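Local coordinates for protein porin B (PDB 4GEY) that forms a beta-barrel channel in the bacterial outer membrane that probably lets sugars through and holds a bound glucose, at residues P111-F116 with P384-E389; S286-W291 with V318-T323; V326-Q331 with R354-D359. The protein carries 2 engineered substitutions. One frame throughout, in Å; residues are numbered along the deposited sequence.

Contact 1: P111-F116 with P384-E389. With DMU (decyl-beta-D-maltopyranoside), chain L.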
loop_
_atom_site.group_PDB
_atom_site.type_symbol
_atom_site.label_atom_id
_atom_site.label_comp_id
_atom_site.label_asym_id
_atom_site.label_seq_id
_atom_site.Cartn_x
_atom_site.Cartn_y
_atom_site.Cartn_z
ATOM N N PRO A 111 13.181 -10.874 -15.412
ATOM C CA PRO A 111 13.747 -11.420 -14.173
ATOM C C PRO A 111 14.888 -10.603 -13.587
ATOM O O PRO A 111 15.195 -10.807 -12.416
ATOM C CB PRO A 111 14.256 -12.812 -14.587
ATOM C CG PRO A 111 14.346 -12.772 -16.074
ATOM C CD PRO A 111 13.262 -11.833 -16.528
ATOM N N ARG A 112 15.512 -9.709 -14.349
ATOM C CA ARG A 112 16.562 -8.889 -13.743
ATOM C C ARG A 112 16.154 -7.438 -13.550
ATOM O O ARG A 112 16.987 -6.585 -13.238
ATOM C CB ARG A 112 17.902 -9.005 -14.484
ATOM C CG ARG A 112 17.846 -8.699 -15.955
ATOM C CD ARG A 112 18.068 -9.928 -16.777
ATOM N NE ARG A 112 18.722 -9.639 -18.050
ATOM C CZ ARG A 112 18.105 -9.249 -19.163
ATOM N NH1 ARG A 112 16.799 -9.057 -19.199
ATOM N NH2 ARG A 112 18.819 -9.031 -20.253
ATOM N N ALA A 113 14.863 -7.180 -13.721
ATOM C CA ALA A 113 14.293 -5.851 -13.540
ATOM C C ALA A 113 12.778 -5.981 -13.383
ATOM O O ALA A 113 12.007 -5.763 -14.325
ATOM C CB ALA A 113 14.651 -4.936 -14.719
ATOM N N GLY A 114 12.363 -6.344 -12.179
ATOM C CA GLY A 114 10.987 -6.696 -11.918
ATOM C C GLY A 114 10.087 -5.487 -11.898
ATOM O O GLY A 114 10.553 -4.359 -11.726
ATOM N N GLN A 115 8.795 -5.736 -12.076
ATOM C CA GLN A 115 7.778 -4.699 -12.055
ATOM C C GLN A 115 7.800 -3.921 -10.744
ATOM O O GLN A 115 8.028 -4.495 -9.685
ATOM C CB GLN A 115 6.390 -5.318 -12.244
ATOM C CG GLN A 115 5.327 -4.282 -12.473
ATOM C CD GLN A 115 3.955 -4.852 -12.481
ATOM O OE1 GLN A 115 3.782 -6.073 -12.486
ATOM N NE2 GLN A 115 2.949 -3.975 -12.478
ATOM N N PHE A 116 7.571 -2.617 -10.810
ATOM C CA PHE A 116 7.552 -1.825 -9.595
ATOM C C PHE A 116 6.248 -2.071 -8.863
ATOM O O PHE A 116 6.248 -2.497 -7.712
ATOM C CB PHE A 116 7.790 -0.335 -9.883
ATOM C CG PHE A 116 9.201 -0.023 -10.234
ATOM C CD1 PHE A 116 10.153 0.123 -9.244
ATOM C CD2 PHE A 116 9.592 0.086 -11.560
ATOM C CE1 PHE A 116 11.481 0.388 -9.560
ATOM C CE2 PHE A 116 10.912 0.359 -11.890
ATOM C CZ PHE A 116 11.862 0.509 -10.886
ATOM N N PRO A 384 18.957 -4.305 -17.999
ATOM C CA PRO A 384 17.860 -3.519 -18.582
ATOM C C PRO A 384 17.832 -2.070 -18.142
ATOM O O PRO A 384 18.129 -1.771 -16.989
ATOM C CB PRO A 384 16.609 -4.248 -18.094
ATOM C CG PRO A 384 17.062 -5.694 -18.009
ATOM C CD PRO A 384 18.499 -5.618 -17.506
ATOM N N LEU A 385 17.492 -1.189 -19.081
ATOM C CA LEU A 385 17.402 0.239 -18.833
ATOM C C LEU A 385 16.013 0.537 -18.304
ATOM O O LEU A 385 15.015 0.382 -19.012
ATOM C CB LEU A 385 17.664 1.031 -20.122
ATOM C CG LEU A 385 19.027 0.891 -20.830
ATOM C CD1 LEU A 385 19.240 2.054 -21.766
ATOM C CD2 LEU A 385 20.185 0.804 -19.845
ATOM N N GLN A 386 15.947 0.943 -17.044
ATOM C CA GLN A 386 14.660 1.191 -16.416
ATOM C C GLN A 386 14.244 2.643 -16.542
ATOM O O GLN A 386 14.952 3.539 -16.098
ATOM C CB GLN A 386 14.692 0.769 -14.958
ATOM C CG GLN A 386 14.835 -0.708 -14.793
ATOM C CD GLN A 386 14.772 -1.125 -13.350
ATOM O OE1 GLN A 386 15.707 -0.887 -12.584
ATOM N NE2 GLN A 386 13.666 -1.755 -12.967
ATOM N N ARG A 387 13.079 2.860 -17.148
ATOM C CA ARG A 387 12.629 4.201 -17.502
ATOM C C ARG A 387 11.298 4.587 -16.837
ATOM O O ARG A 387 11.297 5.291 -15.838
ATOM C CB ARG A 387 12.600 4.370 -19.031
ATOM C CG ARG A 387 13.687 3.548 -19.741
ATOM C CD ARG A 387 13.646 3.668 -21.266
ATOM N NE ARG A 387 14.580 4.676 -21.766
ATOM C CZ ARG A 387 15.641 4.410 -22.520
ATOM N NH1 ARG A 387 15.914 3.163 -22.885
ATOM N NH2 ARG A 387 16.428 5.401 -22.915
ATOM N N THR A 388 10.169 4.147 -17.375
ATOM C CA THR A 388 8.876 4.541 -16.809
ATOM C C THR A 388 7.849 3.436 -16.997
ATOM O O THR A 388 7.650 2.955 -18.108
ATOM C CB THR A 388 8.328 5.823 -17.461
ATOM O OG1 THR A 388 9.353 6.828 -17.508
ATOM C CG2 THR A 388 7.139 6.349 -16.680
ATOM N N GLU A 389 7.210 3.044 -15.902
ATOM C CA GLU A 389 6.217 1.983 -15.896
ATOM C C GLU A 389 4.855 2.625 -15.715
ATOM O O GLU A 389 4.693 3.542 -14.899
ATOM C CB GLU A 389 6.491 1.018 -14.743
ATOM C CG GLU A 389 5.414 -0.030 -14.500
ATOM C CD GLU A 389 5.707 -0.927 -13.282
ATOM O OE1 GLU A 389 4.772 -1.203 -12.503
ATOM O OE2 GLU A 389 6.866 -1.362 -13.099
HETATM C C1 DMU L . 7.710 5.807 -22.729
HETATM C C2 DMU L . 9.155 5.782 -22.654
HETATM C C3 DMU L . 9.994 5.921 -23.874
HETATM C C4 DMU L . 9.271 6.561 -25.081
HETATM O O5 DMU L . 7.854 5.950 -25.155
HETATM C C6 DMU L . 7.083 6.244 -23.974
HETATM O O7 DMU L . 11.160 6.730 -23.590
HETATM O O16 DMU L . 5.754 5.729 -24.148
HETATM C C18 DMU L . 4.648 6.601 -23.912
HETATM C C19 DMU L . 3.248 5.960 -23.720
HETATM C C22 DMU L . 2.565 5.961 -22.305
HETATM C C25 DMU L . 1.193 5.288 -22.216
HETATM C C28 DMU L . 0.579 4.952 -20.871
HETATM C C31 DMU L . -0.462 3.851 -20.849
HETATM C C34 DMU L . -1.334 3.662 -19.626
HETATM C C37 DMU L . -1.724 2.272 -19.231
HETATM O O49 DMU L . 7.256 6.679 -21.609
HETATM O O55 DMU L . 9.539 4.613 -21.842
HETATM C C57 DMU L . 9.914 6.407 -26.263
HETATM O O61 DMU L . 9.130 6.235 -27.393
HETATM C C5 DMU L . 13.381 7.189 -24.396
HETATM C C7 DMU L . 13.765 7.074 -25.768
HETATM C C8 DMU L . 14.167 5.717 -26.156
HETATM C C9 DMU L . 13.036 4.674 -25.934
HETATM O O1 DMU L . 12.244 5.003 -24.659
HETATM C C10 DMU L . 12.433 6.198 -23.863
HETATM O O2 DMU L . 14.512 5.690 -27.510
HETATM O O3 DMU L . 12.873 8.547 -24.164
HETATM O O4 DMU L . 14.883 7.988 -25.986
HETATM C C11 DMU L . 13.519 3.450 -25.828
HETATM O O6 DMU L . 12.620 2.417 -25.637
HETATM O O HOH W 1 12.473 -3.338 -10.340
#
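Ala113 faces Pro384 and Phe116 faces Glu389 where the irregular chain 111-116 runs in nearly the same direction as 384-389, their end-to-end lines 15° apart. At the far end the Glu389 carboxylate accepts the backbone N of Phe116 on the syn lone pair of OE2, 2.7 Å from N to OE2 and almost straight; Gly417 N is a second donor to OE2. Glu389 keeps CG anti to its own N (chi1 172°) and runs extended, which carries the carboxylate across to the loop. Its OE1 takes a weak bond from Gln115 NE2 at 3.3 Å, while Ser117 N and Asn391 also hold OE1; Gln115 OE1 is bonded to Ser104 OG. Glu389, near the start of barrel strand 388-399, and the loop just before it thus bind the segment between helix 103-108 and strand 129-140 to the barrel of this OprB-family porin. The Phe116 ring lies only 19° from the plane of the Gln386 amide, and NE2 of Gln386 stands 3.6 Å from CZ of Phe116. That NE2 bonds to Gly417 O, and a water bridges it to Gly114 O. Ala113 CB rests on Pro384 CB at 4.0 Å. Beyond it, Pro384 CG lies over one face of the Arg112 guanidinium, whose NH1 pairs with Asp110.

Contact 2: S286-W291 with V318-T323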
loop_
_atom_site.group_PDB
_atom_site.type_symbol
_atom_site.label_atom_id
_atom_site.label_comp_id
_atom_site.label_asym_id
_atom_site.label_seq_id
_atom_site.Cartn_x
_atom_site.Cartn_y
_atom_site.Cartn_z
ATOM N N SER A 286 23.370 10.164 4.883
ATOM C CA SER A 286 22.884 9.939 6.235
ATOM C C SER A 286 21.353 9.891 6.340
ATOM O O SER A 286 20.810 9.652 7.421
ATOM C CB SER A 286 23.470 10.977 7.186
ATOM O OG SER A 286 23.051 12.274 6.820
ATOM N N SER A 287 20.662 10.084 5.217
ATOM C CA SER A 287 19.202 10.097 5.229
ATOM C C SER A 287 18.543 9.882 3.864
ATOM O O SER A 287 19.202 9.915 2.814
ATOM C CB SER A 287 18.705 11.430 5.793
ATOM O OG SER A 287 18.715 12.448 4.798
ATOM N N LYS A 288 17.226 9.675 3.902
ATOM C CA LYS A 288 16.363 9.735 2.720
ATOM C C LYS A 288 15.250 10.708 3.087
ATOM O O LYS A 288 15.047 10.979 4.274
ATOM C CB LYS A 288 15.761 8.365 2.403
ATOM C CG LYS A 288 16.778 7.250 2.228
ATOM C CD LYS A 288 16.116 5.933 1.848
ATOM C CE LYS A 288 16.282 5.619 0.371
ATOM N NZ LYS A 288 15.216 6.206 -0.484
ATOM N N HIS A 289 14.528 11.226 2.093
ATOM C CA HIS A 289 13.410 12.135 2.358
ATOM C C HIS A 289 12.503 12.247 1.131
ATOM O O HIS A 289 12.942 11.983 0.013
ATOM C CB HIS A 289 13.929 13.527 2.746
ATOM C CG HIS A 289 14.543 14.271 1.606
ATOM N ND1 HIS A 289 13.792 14.905 0.638
ATOM C CD2 HIS A 289 15.835 14.451 1.253
ATOM C CE1 HIS A 289 14.596 15.456 -0.254
ATOM N NE2 HIS A 289 15.840 15.203 0.103
ATOM N N GLY A 290 11.249 12.654 1.334
ATOM C CA GLY A 290 10.341 12.875 0.221
ATOM C C GLY A 290 9.026 13.501 0.628
ATOM O O GLY A 290 8.818 13.776 1.809
ATOM N N TRP A 291 8.144 13.727 -0.349
ATOM C CA TRP A 291 6.851 14.374 -0.117
ATOM C C TRP A 291 5.729 13.580 -0.759
ATOM O O TRP A 291 5.962 12.701 -1.591
ATOM C CB TRP A 291 6.808 15.766 -0.741
ATOM C CG TRP A 291 7.811 16.748 -0.263
ATOM C CD1 TRP A 291 9.117 16.849 -0.655
ATOM C CD2 TRP A 291 7.581 17.824 0.651
ATOM N NE1 TRP A 291 9.719 17.910 -0.025
ATOM C CE2 TRP A 291 8.796 18.523 0.785
ATOM C CE3 TRP A 291 6.467 18.257 1.376
ATOM C CZ2 TRP A 291 8.930 19.625 1.625
ATOM C CZ3 TRP A 291 6.601 19.356 2.201
ATOM C CH2 TRP A 291 7.822 20.024 2.322
ATOM N N VAL A 318 7.020 12.020 -4.483
ATOM C CA VAL A 318 8.295 12.613 -4.899
ATOM C C VAL A 318 9.388 12.196 -3.913
ATOM O O VAL A 318 9.196 12.289 -2.691
ATOM C CB VAL A 318 8.201 14.164 -4.998
ATOM C CG1 VAL A 318 9.530 14.816 -4.683
ATOM C CG2 VAL A 318 7.732 14.592 -6.381
ATOM N N HIS A 319 10.523 11.736 -4.444
ATOM C CA HIS A 319 11.586 11.143 -3.620
ATOM C C HIS A 319 12.973 11.659 -3.940
ATOM O O HIS A 319 13.226 12.118 -5.055
ATOM C CB HIS A 319 11.569 9.630 -3.769
ATOM C CG HIS A 319 10.208 9.051 -3.615
ATOM N ND1 HIS A 319 9.636 8.834 -2.381
ATOM C CD2 HIS A 319 9.277 8.702 -4.530
ATOM C CE1 HIS A 319 8.422 8.345 -2.542
ATOM N NE2 HIS A 319 8.186 8.243 -3.836
ATOM N N ASP A 320 13.875 11.572 -2.965
ATOM C CA ASP A 320 15.198 12.141 -3.136
ATOM C C ASP A 320 15.954 11.477 -4.288
ATOM O O ASP A 320 16.089 10.249 -4.328
ATOM C CB ASP A 320 15.997 12.155 -1.816
ATOM C CG ASP A 320 16.424 10.766 -1.348
ATOM O OD1 ASP A 320 17.529 10.322 -1.750
ATOM O OD2 ASP A 320 15.678 10.141 -0.550
ATOM N N LYS A 321 16.415 12.304 -5.235
ATOM C CA LYS A 321 17.180 11.846 -6.397
ATOM C C LYS A 321 18.468 11.129 -6.005
ATOM O O LYS A 321 18.981 10.319 -6.765
ATOM C CB LYS A 321 17.536 13.012 -7.323
ATOM C CG LYS A 321 16.359 13.706 -8.023
ATOM C CD LYS A 321 15.770 12.886 -9.187
ATOM C CE LYS A 321 15.564 13.724 -10.469
ATOM N NZ LYS A 321 14.649 14.899 -10.348
ATOM N N ALA A 322 18.999 11.429 -4.829
ATOM C CA ALA A 322 20.259 10.827 -4.411
ATOM C C ALA A 322 20.179 9.305 -4.291
ATOM O O ALA A 322 21.033 8.597 -4.840
ATOM C CB ALA A 322 20.771 11.451 -3.110
ATOM N N THR A 323 19.151 8.812 -3.602
ATOM C CA THR A 323 19.131 7.418 -3.149
ATOM C C THR A 323 17.953 6.542 -3.609
ATOM O O THR A 323 18.038 5.323 -3.563
ATOM C CB THR A 323 19.193 7.354 -1.612
ATOM O OG1 THR A 323 17.974 7.870 -1.057
ATOM C CG2 THR A 323 20.373 8.151 -1.089
HETATM O O HOH W 2 13.214 8.507 -0.537
#
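His289 and Asp320 meet at the end of the antiparallel hairpin formed by barrel strands 282-298 and 309-319. Within the hairpin Trp291 and Val318 make a hydrogen-bonded pair, with N of Trp291 2.9 Å from O of Val318; Gly290 and His319 form the neighbouring non-hydrogen-bonded pair. Where the second strand ends, the backbone pairing fades to a weak bond from Asp320 N to His289 O, and the Asp320 side chain adds to it. Its CB sits over one face of the His289 ring, a CH-pi contact 3.8 Å from the centroid and 20° off the normal. With CG between the backbone N and the carbonyl carbon (chi1 70°), the carboxylate turns back toward the first strand. CG then lies beside the backbone N and O of His289, and the two oxygens serve different partners. OD2 accepts His289 N at 3.1 Å, the donor coming from above the carboxylate plane. The same OD2 forms a long salt bridge with Lys288 NZ, 4.0 Å away, and one water joins these two atoms. The Lys288 chain bends, bringing CE beside Thr323 OG1. On one face His319 ND1 is bonded to the Tyr257 hydroxyl; on the other Trp291 touches a bound detergent. OD1 of Asp320 closes an Asx motif: Thr323 N meets it nearly in line with the C-O bond, whereas Thr323 OG1 donates to its syn lone pair at 2.6 Å.

Contact 3: V326-Q331 with R354-D359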
loop_
_atom_site.group_PDB
_atom_site.type_symbol
_atom_site.label_atom_id
_atom_site.label_comp_id
_atom_site.label_asym_id
_atom_site.label_seq_id
_atom_site.Cartn_x
_atom_site.Cartn_y
_atom_site.Cartn_z
ATOM N N VAL A 326 12.742 4.832 -7.557
ATOM C CA VAL A 326 11.610 5.605 -8.054
ATOM C C VAL A 326 11.804 7.093 -7.756
ATOM O O VAL A 326 11.920 7.508 -6.607
ATOM C CB VAL A 326 10.314 5.165 -7.437
ATOM C CG1 VAL A 326 9.172 6.046 -7.948
ATOM C CG2 VAL A 326 10.075 3.696 -7.742
ATOM N N ASP A 327 11.846 7.872 -8.825
ATOM C CA ASP A 327 12.123 9.300 -8.807
ATOM C C ASP A 327 10.894 10.040 -8.270
ATOM O O ASP A 327 10.974 10.836 -7.321
ATOM C CB ASP A 327 12.375 9.716 -10.259
ATOM C CG ASP A 327 13.022 11.056 -10.387
ATOM O OD1 ASP A 327 12.658 11.977 -9.629
ATOM O OD2 ASP A 327 13.899 11.193 -11.266
ATOM N N ASN A 328 9.760 9.760 -8.913
ATOM C CA ASN A 328 8.499 10.428 -8.659
ATOM C C ASN A 328 7.392 9.518 -9.183
ATOM O O ASN A 328 7.658 8.640 -9.995
ATOM C CB ASN A 328 8.467 11.800 -9.352
ATOM C CG ASN A 328 8.461 11.702 -10.889
ATOM O OD1 ASN A 328 7.513 11.189 -11.488
ATOM N ND2 ASN A 328 9.510 12.223 -11.527
ATOM N N TYR A 329 6.161 9.712 -8.721
ATOM C CA TYR A 329 5.043 8.879 -9.160
ATOM C C TYR A 329 3.735 9.654 -9.170
ATOM O O TYR A 329 3.514 10.520 -8.331
ATOM C CB TYR A 329 4.940 7.645 -8.267
ATOM C CG TYR A 329 3.548 7.151 -7.951
ATOM C CD1 TYR A 329 2.842 7.644 -6.863
ATOM C CD2 TYR A 329 2.966 6.138 -8.703
ATOM C CE1 TYR A 329 1.572 7.163 -6.554
ATOM C CE2 TYR A 329 1.702 5.643 -8.397
ATOM C CZ TYR A 329 1.008 6.158 -7.325
ATOM O OH TYR A 329 -0.254 5.685 -7.026
ATOM N N GLN A 330 2.877 9.360 -10.135
ATOM C CA GLN A 330 1.584 10.020 -10.207
ATOM C C GLN A 330 0.512 8.970 -10.399
ATOM O O GLN A 330 0.762 7.894 -10.951
ATOM C CB GLN A 330 1.521 11.027 -11.353
ATOM C CG GLN A 330 2.544 12.143 -11.262
ATOM C CD GLN A 330 3.926 11.688 -11.687
ATOM O OE1 GLN A 330 4.070 10.951 -12.657
ATOM N NE2 GLN A 330 4.944 12.099 -10.945
ATOM N N GLN A 331 -0.693 9.292 -9.949
ATOM C CA GLN A 331 -1.797 8.395 -10.153
ATOM C C GLN A 331 -3.090 9.175 -10.152
ATOM O O GLN A 331 -3.310 10.046 -9.314
ATOM C CB GLN A 331 -1.781 7.325 -9.074
ATOM C CG GLN A 331 -3.007 6.461 -8.987
ATOM C CD GLN A 331 -3.598 6.523 -7.608
ATOM O OE1 GLN A 331 -4.104 7.563 -7.203
ATOM N NE2 GLN A 331 -3.503 5.427 -6.857
ATOM N N ARG A 354 1.565 6.364 -13.142
ATOM C CA ARG A 354 2.843 6.497 -13.816
ATOM C C ARG A 354 3.916 6.392 -12.748
ATOM O O ARG A 354 3.830 7.046 -11.714
ATOM C CB ARG A 354 2.916 7.849 -14.518
ATOM C CG ARG A 354 4.277 8.213 -15.045
ATOM C CD ARG A 354 4.299 9.627 -15.583
ATOM N NE ARG A 354 5.652 9.952 -16.002
ATOM C CZ ARG A 354 6.519 10.641 -15.267
ATOM N NH1 ARG A 354 6.153 11.101 -14.085
ATOM N NH2 ARG A 354 7.744 10.886 -15.722
ATOM N N ILE A 355 4.906 5.542 -12.985
ATOM C CA ILE A 355 6.002 5.338 -12.044
ATOM C C ILE A 355 7.325 5.596 -12.741
ATOM O O ILE A 355 7.781 4.790 -13.557
ATOM C CB ILE A 355 6.008 3.903 -11.518
ATOM C CG1 ILE A 355 4.647 3.576 -10.891
ATOM C CG2 ILE A 355 7.135 3.709 -10.527
ATOM C CD1 ILE A 355 4.365 2.083 -10.733
ATOM N N HIS A 356 7.947 6.720 -12.429
ATOM C CA HIS A 356 9.185 7.090 -13.107
ATOM C C HIS A 356 10.448 6.695 -12.331
ATOM O O HIS A 356 10.517 6.868 -11.116
ATOM C CB HIS A 356 9.197 8.583 -13.416
ATOM C CG HIS A 356 10.448 9.047 -14.086
ATOM N ND1 HIS A 356 11.456 9.701 -13.410
ATOM C CD2 HIS A 356 10.860 8.944 -15.371
ATOM C CE1 HIS A 356 12.432 9.985 -14.252
ATOM N NE2 HIS A 356 12.097 9.536 -15.448
ATOM N N VAL A 357 11.437 6.162 -13.050
ATOM C CA VAL A 357 12.700 5.764 -12.446
ATOM C C VAL A 357 13.765 6.839 -12.586
ATOM O O VAL A 357 14.037 7.318 -13.687
ATOM C CB VAL A 357 13.276 4.473 -13.062
ATOM C CG1 VAL A 357 14.506 4.035 -12.282
ATOM C CG2 VAL A 357 12.238 3.364 -13.097
ATOM N N ASN A 358 14.343 7.202 -11.445
ATOM C CA ASN A 358 15.540 8.033 -11.325
ATOM C C ASN A 358 16.525 7.806 -12.452
ATOM O O ASN A 358 17.097 6.722 -12.580
ATOM C CB ASN A 358 16.207 7.677 -9.998
ATOM C CG ASN A 358 17.304 8.620 -9.614
ATOM O OD1 ASN A 358 18.068 9.078 -10.456
ATOM N ND2 ASN A 358 17.406 8.906 -8.321
ATOM N N ASP A 359 16.741 8.846 -13.248
ATOM C CA ASP A 359 17.564 8.753 -14.445
ATOM C C ASP A 359 18.997 8.244 -14.190
ATOM O O ASP A 359 19.587 7.573 -15.037
ATOM C CB ASP A 359 17.598 10.106 -15.151
ATOM C CG ASP A 359 18.003 9.986 -16.597
ATOM O OD1 ASP A 359 17.473 9.084 -17.288
ATOM O OD2 ASP A 359 18.859 10.780 -17.041
HETATM O O HOH W 3 9.927 12.546 -14.956
#
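OD1 of Asn328 takes a straight bond from Gln330 NE2, 2.8 Å away at 176° and approaching from above the carbonyl plane, and a weak, more bent one from Arg354 NH1 of the opposite strand. OE1 of Gln330 lies in the guanidinium plane beside the same NH1, at a separation modelled doubtfully short; the three groups form a small polar cluster. Gln330 bends at chi2 (78°), which turns its amide alongside the extended Arg354 chain. Through water, Arg354 NH2 also reaches Asn328 ND2, though the latter link is weak; this water sits over the centre of one face of the His356 ring. The two strands are the antiparallel arms of a barrel-wall hairpin, 326-337 and 347-357; the axes of 326-331 and 354-357 come within 4.6 Å. Gln330 and Arg354 exchange both backbone bonds, and Asp327 N donates to His356 O at 2.8 Å. On the face carrying Tyr329 and Ile355, Ile355 CG1 meets the edge of the tyrosine ring 3.8 Å from CD2, while Trp178 touches Ile355 and its ring meets that of Tyr329, whose OH bonds to Ala169 O. Val326 CG1 packs on Ile355 CG2 at 4.0 Å. Asn358 OD1 caps the helix that follows, at Asp360 N, and its ND2 donates to Lys321 O.

How the contacts relate
The contacts follow neighbouring strands of the barrel wall, with the loop 111-116 lying against one of them. Contact 3 stands between the others, its centre 12 Å from that of contact 1 and 13 Å from that of contact 2. Toward contact 1, Ile355 N lies 2.8 Å from Glu389 O and Phe116 CE2 packs 3.5 Å from Val357 CG2. Toward contact 2, His319 N lies 3.0 Å from Asp327 O, while Asn358 ND2 reaches Lys321 O. Contacts 1 and 2 do not touch, their nearest atoms being about 10 Å apart. The bound glucose lies about 11 Å from the side chain of Gln115 and about 13 Å from that of His319.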